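PDB 2VTW: fiber protein 2 from Fowl adenovirus 1, which probably attaches the virion to its target cell by binding a host receptor through the C-terminal head of its trimeric spike, the domain described here. Local coordinates for residues 128-133 against 149-154; 140-145 against 176-181; 167-172 against 192-197. All blocks are in the same frame, centred on the assembly; numbering follows the deposited sequence.

Interaction 1. Residues 128-133 against 149-154; sequences FGVLES and VRMQVT
Glu-132 and Val-149 face each other as a hydrogen-bonded antiparallel pair in the beta hairpin of strands 129-140 and 147-157, and here the contact is tight. Glu-132 N donates an almost straight bond to Val-149 O (3.0 Å, 169° at the hydrogen), and Val-149 N returns one to Glu-132 O at 2.8 Å. The next pair, Leu-131 with Arg-150, is non-hydrogen-bonded, and its CA atoms close to 4.5 Å. Bends at chi2 and chi3 (75° and 66°) fold the Arg-150 chain back across Leu-131, whose CB lies 3.4 Å above the guanidinium plane near the rim. Arg-150 NH1 meets Gly-129 O in that plane at 2.9 Å, a bond that, with Leu-131 CB over one face, restrains how the group can turn. On the other face of the sheet Met-151 CE packs against Glu-132 CG at 3.7 Å, the methionine running roughly perpendicular to the glutamate side chain.

The loose part is the partly exposed end of Glu-132. Its carboxylate turns away from the hairpin and lies close to Glu-132 of both neighbouring subunits, a cluster that would probably favour protonation of some of these acids. Gly-129 to Leu-131 pair with a strand of the second subunit, continuing the sheet across the interface. Where the chain enters the strand, Phe-128 N donates to a lone pair of Gln-152 OE1, in the amide carbonyl plane, at 2.9 Å; OE1 also accepts from Arg-127 N.

Interaction 2. Residues 140-145 against 176-181; sequences GSLNTG and AGLFNP
Leu-142 meets Leu-178 with both of its methyl branches. CD2 of Leu-142 lies 3.8 Å from CD1 of Leu-178, while Leu-142 CD1 rests against the peptide joining Gly-177 to Leu-178, 3.4 Å from Leu-178 N and 3.5 Å from Gly-177 C. With CG of Leu-142 pointing opposite to its backbone N (chi1 -180°), the branched end is carried across to the other loop. A looser apolar touch, Thr-144 CG2 to Leu-178 CB at 4.5 Å, flanks this pair.

The peptide met by Leu-142 CD1 belongs to a type I beta turn from Gly-177 to Asn-180, closed by a long bond from Asn-180 N to Gly-177 O (3.3 Å). The other loop, which connects hairpin strands 129-140 and 147-157, holds an Asx turn: Asn-143 OD1 accepts from Gly-145 N at 3.0 Å, the donor lying in the amide carbonyl plane. Thr-144 OG1 donates to Gly-145 O, also at 3.0 Å, so one hydroxyl and one amide brace the same glycine.

Farther out, a backbone hydrogen bond between Thr-144 and Ser-175 ties the two loops beside the leucines. Val-187 of strand 185-197 touches Leu-142, Thr-144 and Leu-178 alike. On the turn side, Arg-60 NH1 bonds to Leu-178 O, and the Phe-179 ring, with Leu-178 CG over one face, packs edge-to-face with Phe-29.

Interaction 3. Residues 167-172 against 192-197; sequences IAFTFQ and VVHTCP
Phe-169 presents the edge of its ring to Val-192: the CG1 methyl of Val-192 lies near the ring plane, 4.0 Å from both CE1 and CD1 of Phe-169. The two side chains come from facing strands and overlap alongside one another, as expected where two layers interdigitate. At the tip of the same ring, CZ of Phe-169 meets CB of His-194 at 3.9 Å. The two rings are steeply inclined, with planes at 74° and centroids 5.9 Å apart. Beyond them, Ile-167 CG2 reaches the imidazole, at 3.9 Å from His-194 ND1. The imidazole extends to this methyl because CG of His-194 stands opposite the backbone N (chi1 -179°). Phe-171 closes the other end, its CE1 being 4.1 Å from Val-192 CG2, and its ring stacks with that of Phe-72.

All five touching residues are buried, and the contact consists of side-chain packing. The backbones are too far apart for strand pairing: the axes of the two short segments approach only to 10.4 Å and run in roughly opposing directions, 147° between them. Met-151 of the hairpin fills in from the side, touching Phe-169, Val-192 and His-194. Backbone hydrogen bonds place segment 167-172 between strands 71-76 and 147-157, whereas strand 185-197 pairs with strands 43-53 and 129-140. The outer side of segment 192-197 turns toward the other subunits, where Val-193 and Thr-195 pack on Thr-195 and Val-193 of neighbouring chains. Facing strands about 10 Å apart, joined by interlocked apolar and aromatic side chains, are the mark of the core of a beta sandwich, the fold of adenovirus fibre heads.

Interactions 1 and 3 form one continuous region, with centres 5 Å apart. Strand 147-157 of interaction 1 is the sheet neighbour of strand 163-173 of interaction 3: Arg-150 O probably accepts from Thr-170 N at 3.0 Å and Gln-152 O from Ala-168 N at 2.9 Å, while Met-151 CB packs 3.4 Å from His-194 CD2. Both contacts touch the second subunit. The centre of interaction 2 is about 23 Å from that of interaction 1 and 22 Å from that of interaction 3; its loops follow strands 129-140 and 163-173, and no other subunit touches its segments. A bound sulfate ion, probably a crystallisation component, lies about 5 Å from the Arg-150 side chain.

Interaction 1. Residues 128-133 against 149-154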
loop_
_atom_site.group_PDB
_atom_site.type_symbol
_atom_site.label_atom_id
_atom_site.label_comp_id
_atom_site.label_asym_id
_atom_site.label_seq_id
_atom_site.Cartn_x
_atom_site.Cartn_y
_atom_site.Cartn_z
ATOM N N PHE A 128 -9.113 8.588 10.120
ATOM C CA PHE A 128 -10.045 7.930 9.196
ATOM C C PHE A 128 -9.367 7.741 7.854
ATOM O O PHE A 128 -9.146 8.695 7.105
ATOM C CB PHE A 128 -11.359 8.732 9.058
ATOM C CG PHE A 128 -12.005 9.044 10.376
ATOM C CD1 PHE A 128 -12.682 8.063 11.076
ATOM C CD2 PHE A 128 -11.866 10.302 10.955
ATOM C CE1 PHE A 128 -13.258 8.347 12.334
ATOM C CE2 PHE A 128 -12.422 10.593 12.189
ATOM C CZ PHE A 128 -13.127 9.617 12.883
ATOM N N GLY A 129 -9.062 6.486 7.549
ATOM C CA GLY A 129 -8.249 6.138 6.415
ATOM C C GLY A 129 -7.419 4.909 6.772
ATOM O O GLY A 129 -7.691 4.222 7.768
ATOM N N VAL A 130 -6.433 4.614 5.941
ATOM C CA VAL A 130 -5.645 3.412 6.094
ATOM C C VAL A 130 -4.670 3.592 7.267
ATOM O O VAL A 130 -4.170 4.693 7.491
ATOM C CB VAL A 130 -4.858 3.074 4.797
ATOM C CG1 VAL A 130 -3.681 4.003 4.604
ATOM C CG2 VAL A 130 -4.393 1.615 4.812
ATOM N N LEU A 131 -4.402 2.494 7.972
ATOM C CA LEU A 131 -3.361 2.424 9.002
ATOM C C LEU A 131 -2.284 1.462 8.535
ATOM O O LEU A 131 -2.579 0.280 8.312
ATOM C CB LEU A 131 -3.955 1.918 10.324
ATOM C CG LEU A 131 -2.984 1.879 11.501
ATOM C CD1 LEU A 131 -2.664 3.304 11.998
ATOM C CD2 LEU A 131 -3.508 0.973 12.608
ATOM N N GLU A 132 -1.064 1.957 8.345
ATOM C CA GLU A 132 0.056 1.139 7.908
ATOM C C GLU A 132 1.058 0.937 9.049
ATOM O O GLU A 132 1.290 1.843 9.830
ATOM C CB GLU A 132 0.765 1.826 6.751
ATOM C CG GLU A 132 -0.050 1.918 5.449
ATOM C CD GLU A 132 -0.118 0.625 4.640
ATOM O OE1 GLU A 132 0.158 -0.510 5.150
ATOM O OE2 GLU A 132 -0.462 0.768 3.447
ATOM N N SER A 133 1.675 -0.237 9.122
ATOM C CA SER A 133 2.586 -0.570 10.224
ATOM C C SER A 133 4.032 -0.490 9.796
ATOM O O SER A 133 4.402 -1.054 8.792
ATOM C CB SER A 133 2.260 -1.960 10.789
ATOM O OG SER A 133 0.880 -2.028 11.201
ATOM N N VAL A 149 1.166 4.330 11.116
ATOM C CA VAL A 149 0.802 5.640 10.595
ATOM C C VAL A 149 -0.621 5.629 10.016
ATOM O O VAL A 149 -0.915 4.857 9.085
ATOM C CB VAL A 149 1.802 6.089 9.511
ATOM C CG1 VAL A 149 1.566 7.561 9.159
ATOM C CG2 VAL A 149 3.261 5.862 9.984
ATOM N N ARG A 150 -1.496 6.458 10.587
ATOM C CA ARG A 150 -2.816 6.750 10.011
ATOM C C ARG A 150 -2.714 7.883 8.993
ATOM O O ARG A 150 -2.119 8.912 9.266
ATOM C CB ARG A 150 -3.805 7.115 11.101
ATOM C CG ARG A 150 -5.261 7.288 10.609
ATOM C CD ARG A 150 -5.900 5.978 10.323
ATOM N NE ARG A 150 -6.066 5.178 11.527
ATOM C CZ ARG A 150 -6.637 3.980 11.571
ATOM N NH1 ARG A 150 -7.079 3.401 10.474
ATOM N NH2 ARG A 150 -6.766 3.358 12.739
ATOM N N MET A 151 -3.292 7.690 7.807
ATOM C CA MET A 151 -3.199 8.679 6.744
ATOM C C MET A 151 -4.613 9.117 6.298
ATOM O O MET A 151 -5.456 8.279 5.942
ATOM C CB MET A 151 -2.379 8.133 5.598
ATOM C CG MET A 151 -0.992 7.603 6.022
ATOM S SD MET A 151 -0.329 6.474 4.800
ATOM C CE MET A 151 0.792 5.522 5.801
ATOM N N GLN A 152 -4.859 10.436 6.357
ATOM C CA GLN A 152 -6.189 10.986 6.197
ATOM C C GLN A 152 -6.131 12.328 5.463
ATOM O O GLN A 152 -5.597 13.321 5.985
ATOM C CB GLN A 152 -6.856 11.154 7.555
ATOM C CG GLN A 152 -8.313 11.671 7.523
ATOM C CD GLN A 152 -8.722 12.216 8.873
ATOM O OE1 GLN A 152 -8.969 11.463 9.815
ATOM N NE2 GLN A 152 -8.763 13.540 8.989
ATOM N N VAL A 153 -6.660 12.356 4.242
ATOM C CA VAL A 153 -6.883 13.641 3.565
ATOM C C VAL A 153 -7.970 14.399 4.354
ATOM O O VAL A 153 -9.038 13.860 4.651
ATOM C CB VAL A 153 -7.291 13.450 2.127
ATOM C CG1 VAL A 153 -7.768 14.774 1.512
ATOM C CG2 VAL A 153 -6.132 12.873 1.345
ATOM N N THR A 154 -7.676 15.641 4.707
ATOM C CA THR A 154 -8.458 16.381 5.696
ATOM C C THR A 154 -8.648 17.829 5.240
ATOM O O THR A 154 -7.707 18.440 4.741
ATOM C CB THR A 154 -7.694 16.439 7.054
ATOM O OG1 THR A 154 -7.281 15.114 7.456
ATOM C CG2 THR A 154 -8.548 17.056 8.102
#

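Interaction 2. Residues 140-145 against 176-181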
loop_
_atom_site.group_PDB
_atom_site.type_symbol
_atom_site.label_atom_id
_atom_site.label_comp_id
_atom_site.label_asym_id
_atom_site.label_seq_id
_atom_site.Cartn_x
_atom_site.Cartn_y
_atom_site.Cartn_z
ATOM N N GLY A 140 20.951 5.879 20.131
ATOM C CA GLY A 140 20.849 6.310 21.527
ATOM C C GLY A 140 19.966 5.382 22.335
ATOM O O GLY A 140 19.794 4.225 21.985
ATOM N N SER A 141 19.407 5.897 23.420
ATOM C CA SER A 141 18.491 5.135 24.260
ATOM C C SER A 141 17.027 5.246 23.831
ATOM O O SER A 141 16.176 4.584 24.415
ATOM C CB SER A 141 18.621 5.571 25.729
ATOM O OG SER A 141 18.339 6.958 25.901
ATOM N N LEU A 142 16.724 6.077 22.833
ATOM C CA LEU A 142 15.328 6.214 22.338
ATOM C C LEU A 142 14.850 4.890 21.754
ATOM O O LEU A 142 15.549 4.296 20.941
ATOM C CB LEU A 142 15.215 7.327 21.272
ATOM C CG LEU A 142 13.838 7.617 20.640
ATOM C CD1 LEU A 142 12.769 8.025 21.671
ATOM C CD2 LEU A 142 13.990 8.682 19.568
ATOM N N ASN A 143 13.676 4.434 22.214
ATOM C CA ASN A 143 13.021 3.213 21.711
ATOM C C ASN A 143 11.506 3.401 21.706
ATOM O O ASN A 143 10.814 3.162 22.698
ATOM C CB ASN A 143 13.416 1.963 22.538
ATOM C CG ASN A 143 12.976 0.643 21.877
ATOM O OD1 ASN A 143 11.990 0.583 21.129
ATOM N ND2 ASN A 143 13.719 -0.418 22.150
ATOM N N THR A 144 10.994 3.831 20.559
ATOM C CA THR A 144 9.547 4.012 20.345
ATOM C C THR A 144 8.784 2.704 20.093
ATOM O O THR A 144 7.542 2.688 20.095
ATOM C CB THR A 144 9.299 4.900 19.094
ATOM O OG1 THR A 144 9.881 4.275 17.942
ATOM C CG2 THR A 144 9.915 6.314 19.281
ATOM N N GLY A 145 9.512 1.614 19.869
ATOM C CA GLY A 145 8.897 0.400 19.321
ATOM C C GLY A 145 8.482 0.627 17.858
ATOM O O GLY A 145 8.987 1.525 17.188
ATOM N N ALA A 176 6.223 5.013 24.746
ATOM C CA ALA A 176 6.571 6.402 25.080
ATOM C C ALA A 176 8.096 6.591 25.091
ATOM O O ALA A 176 8.848 5.663 25.395
ATOM C CB ALA A 176 5.933 6.802 26.431
ATOM N N GLY A 177 8.564 7.772 24.708
ATOM C CA GLY A 177 9.988 8.061 24.821
ATOM C C GLY A 177 10.500 9.266 24.047
ATOM O O GLY A 177 11.400 9.976 24.518
ATOM N N LEU A 178 9.947 9.481 22.852
ATOM C CA LEU A 178 10.359 10.588 21.996
ATOM C C LEU A 178 10.204 11.949 22.684
ATOM O O LEU A 178 10.949 12.867 22.375
ATOM C CB LEU A 178 9.556 10.572 20.685
ATOM C CG LEU A 178 9.924 11.563 19.567
ATOM C CD1 LEU A 178 11.386 11.472 19.149
ATOM C CD2 LEU A 178 9.010 11.366 18.352
ATOM N N PHE A 179 9.243 12.054 23.603
ATOM C CA PHE A 179 8.885 13.326 24.247
ATOM C C PHE A 179 9.228 13.390 25.742
ATOM O O PHE A 179 8.839 14.327 26.434
ATOM C CB PHE A 179 7.395 13.605 23.985
ATOM C CG PHE A 179 7.062 13.599 22.520
ATOM C CD1 PHE A 179 7.624 14.557 21.677
ATOM C CD2 PHE A 179 6.264 12.599 21.970
ATOM C CE1 PHE A 179 7.373 14.545 20.337
ATOM C CE2 PHE A 179 6.002 12.582 20.621
ATOM C CZ PHE A 179 6.561 13.549 19.798
ATOM N N ASN A 180 9.961 12.385 26.220
ATOM C CA ASN A 180 10.481 12.355 27.578
ATOM C C ASN A 180 11.900 12.928 27.549
ATOM O O ASN A 180 12.783 12.357 26.904
ATOM C CB ASN A 180 10.455 10.927 28.136
ATOM C CG ASN A 180 10.993 10.838 29.550
ATOM O OD1 ASN A 180 12.091 11.294 29.824
ATOM N ND2 ASN A 180 10.221 10.232 30.455
ATOM N N PRO A 181 12.121 14.068 28.253
ATOM C CA PRO A 181 13.401 14.806 28.162
ATOM C C PRO A 181 14.634 14.054 28.696
ATOM O O PRO A 181 15.771 14.461 28.408
ATOM C CB PRO A 181 13.145 16.090 28.971
ATOM C CG PRO A 181 11.994 15.771 29.888
ATOM C CD PRO A 181 11.165 14.710 29.184
#

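Interaction 3. Residues 167-172 against 192-197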
loop_
_atom_site.group_PDB
_atom_site.type_symbol
_atom_site.label_atom_id
_atom_site.label_comp_id
_atom_site.label_asym_id
_atom_site.label_seq_id
_atom_site.Cartn_x
_atom_site.Cartn_y
_atom_site.Cartn_z
ATOM N N ILE A 167 -3.003 16.356 3.493
ATOM C CA ILE A 167 -2.866 15.002 4.056
ATOM C C ILE A 167 -2.253 15.030 5.471
ATOM O O ILE A 167 -1.134 15.459 5.635
ATOM C CB ILE A 167 -1.989 14.055 3.143
ATOM C CG1 ILE A 167 -2.330 14.236 1.659
ATOM C CG2 ILE A 167 -2.154 12.564 3.625
ATOM C CD1 ILE A 167 -1.307 13.701 0.677
ATOM N N ALA A 168 -2.995 14.558 6.467
ATOM C CA ALA A 168 -2.485 14.377 7.820
ATOM C C ALA A 168 -1.917 12.953 7.971
ATOM O O ALA A 168 -2.592 11.972 7.621
ATOM C CB ALA A 168 -3.575 14.618 8.852
ATOM N N PHE A 169 -0.673 12.869 8.444
ATOM C CA PHE A 169 -0.006 11.609 8.794
ATOM C C PHE A 169 0.180 11.613 10.290
ATOM O O PHE A 169 0.924 12.442 10.796
ATOM C CB PHE A 169 1.376 11.517 8.171
ATOM C CG PHE A 169 1.390 11.326 6.684
ATOM C CD1 PHE A 169 1.742 10.116 6.133
ATOM C CD2 PHE A 169 1.118 12.382 5.833
ATOM C CE1 PHE A 169 1.787 9.938 4.770
ATOM C CE2 PHE A 169 1.155 12.209 4.440
ATOM C CZ PHE A 169 1.478 11.000 3.907
ATOM N N THR A 170 -0.499 10.729 11.015
ATOM C CA THR A 170 -0.281 10.625 12.458
ATOM C C THR A 170 0.492 9.348 12.768
ATOM O O THR A 170 0.029 8.229 12.481
ATOM C CB THR A 170 -1.560 10.762 13.294
ATOM O OG1 THR A 170 -2.191 12.032 13.039
ATOM C CG2 THR A 170 -1.245 10.677 14.785
ATOM N N PHE A 171 1.677 9.547 13.339
ATOM C CA PHE A 171 2.605 8.478 13.700
ATOM C C PHE A 171 2.281 8.023 15.097
ATOM O O PHE A 171 2.333 8.813 16.030
ATOM C CB PHE A 171 4.038 8.983 13.602
ATOM C CG PHE A 171 4.439 9.356 12.201
ATOM C CD1 PHE A 171 5.252 8.528 11.459
ATOM C CD2 PHE A 171 3.994 10.539 11.617
ATOM C CE1 PHE A 171 5.615 8.848 10.154
ATOM C CE2 PHE A 171 4.351 10.877 10.305
ATOM C CZ PHE A 171 5.162 10.048 9.578
ATOM N N GLN A 172 1.938 6.748 15.240
ATOM C CA GLN A 172 1.464 6.211 16.491
ATOM C C GLN A 172 2.496 5.218 17.048
ATOM O O GLN A 172 2.532 4.042 16.636
ATOM C CB GLN A 172 0.109 5.557 16.276
ATOM C CG GLN A 172 -0.847 6.455 15.449
ATOM C CD GLN A 172 -2.244 5.912 15.320
ATOM O OE1 GLN A 172 -3.189 6.668 15.065
ATOM N NE2 GLN A 172 -2.406 4.600 15.514
ATOM N N VAL A 192 7.209 6.024 4.161
ATOM C CA VAL A 192 5.788 5.880 4.419
ATOM C C VAL A 192 5.089 6.272 3.134
ATOM O O VAL A 192 5.208 7.430 2.719
ATOM C CB VAL A 192 5.352 6.782 5.551
ATOM C CG1 VAL A 192 3.832 6.685 5.766
ATOM C CG2 VAL A 192 6.134 6.437 6.841
ATOM N N VAL A 193 4.394 5.329 2.481
ATOM C CA VAL A 193 3.838 5.595 1.158
ATOM C C VAL A 193 2.327 5.627 1.271
ATOM O O VAL A 193 1.705 4.723 1.859
ATOM C CB VAL A 193 4.332 4.627 0.055
ATOM C CG1 VAL A 193 3.731 4.968 -1.270
ATOM C CG2 VAL A 193 5.867 4.626 -0.066
ATOM N N HIS A 194 1.747 6.718 0.765
ATOM C CA HIS A 194 0.307 6.946 0.775
ATOM C C HIS A 194 -0.156 7.139 -0.637
ATOM O O HIS A 194 0.511 7.816 -1.401
ATOM C CB HIS A 194 -0.014 8.211 1.561
ATOM C CG HIS A 194 -1.470 8.512 1.638
ATOM N ND1 HIS A 194 -2.026 9.620 1.044
ATOM C CD2 HIS A 194 -2.498 7.823 2.192
ATOM C CE1 HIS A 194 -3.325 9.629 1.273
ATOM N NE2 HIS A 194 -3.638 8.548 1.962
ATOM N N THR A 195 -1.303 6.548 -0.989
ATOM C CA THR A 195 -1.937 6.802 -2.274
ATOM C C THR A 195 -3.363 7.332 -2.063
ATOM O O THR A 195 -4.115 6.880 -1.189
ATOM C CB THR A 195 -1.929 5.548 -3.199
ATOM O OG1 THR A 195 -0.591 5.125 -3.428
ATOM C CG2 THR A 195 -2.560 5.834 -4.560
ATOM N N CYS A 196 -3.716 8.335 -2.861
ATOM C CA CYS A 196 -5.068 8.889 -2.836
ATOM C C CYS A 196 -5.342 9.581 -4.164
ATOM O O CYS A 196 -4.407 9.859 -4.928
ATOM C CB CYS A 196 -5.289 9.826 -1.644
ATOM S SG CYS A 196 -4.390 11.409 -1.681
ATOM N N PRO A 197 -6.632 9.786 -4.478
ATOM C CA PRO A 197 -6.996 10.621 -5.592
ATOM C C PRO A 197 -6.525 12.057 -5.418
ATOM O O PRO A 197 -6.654 12.639 -4.351
ATOM C CB PRO A 197 -8.527 10.549 -5.597
ATOM C CG PRO A 197 -8.835 9.240 -4.921
ATOM C CD PRO A 197 -7.821 9.192 -3.837
#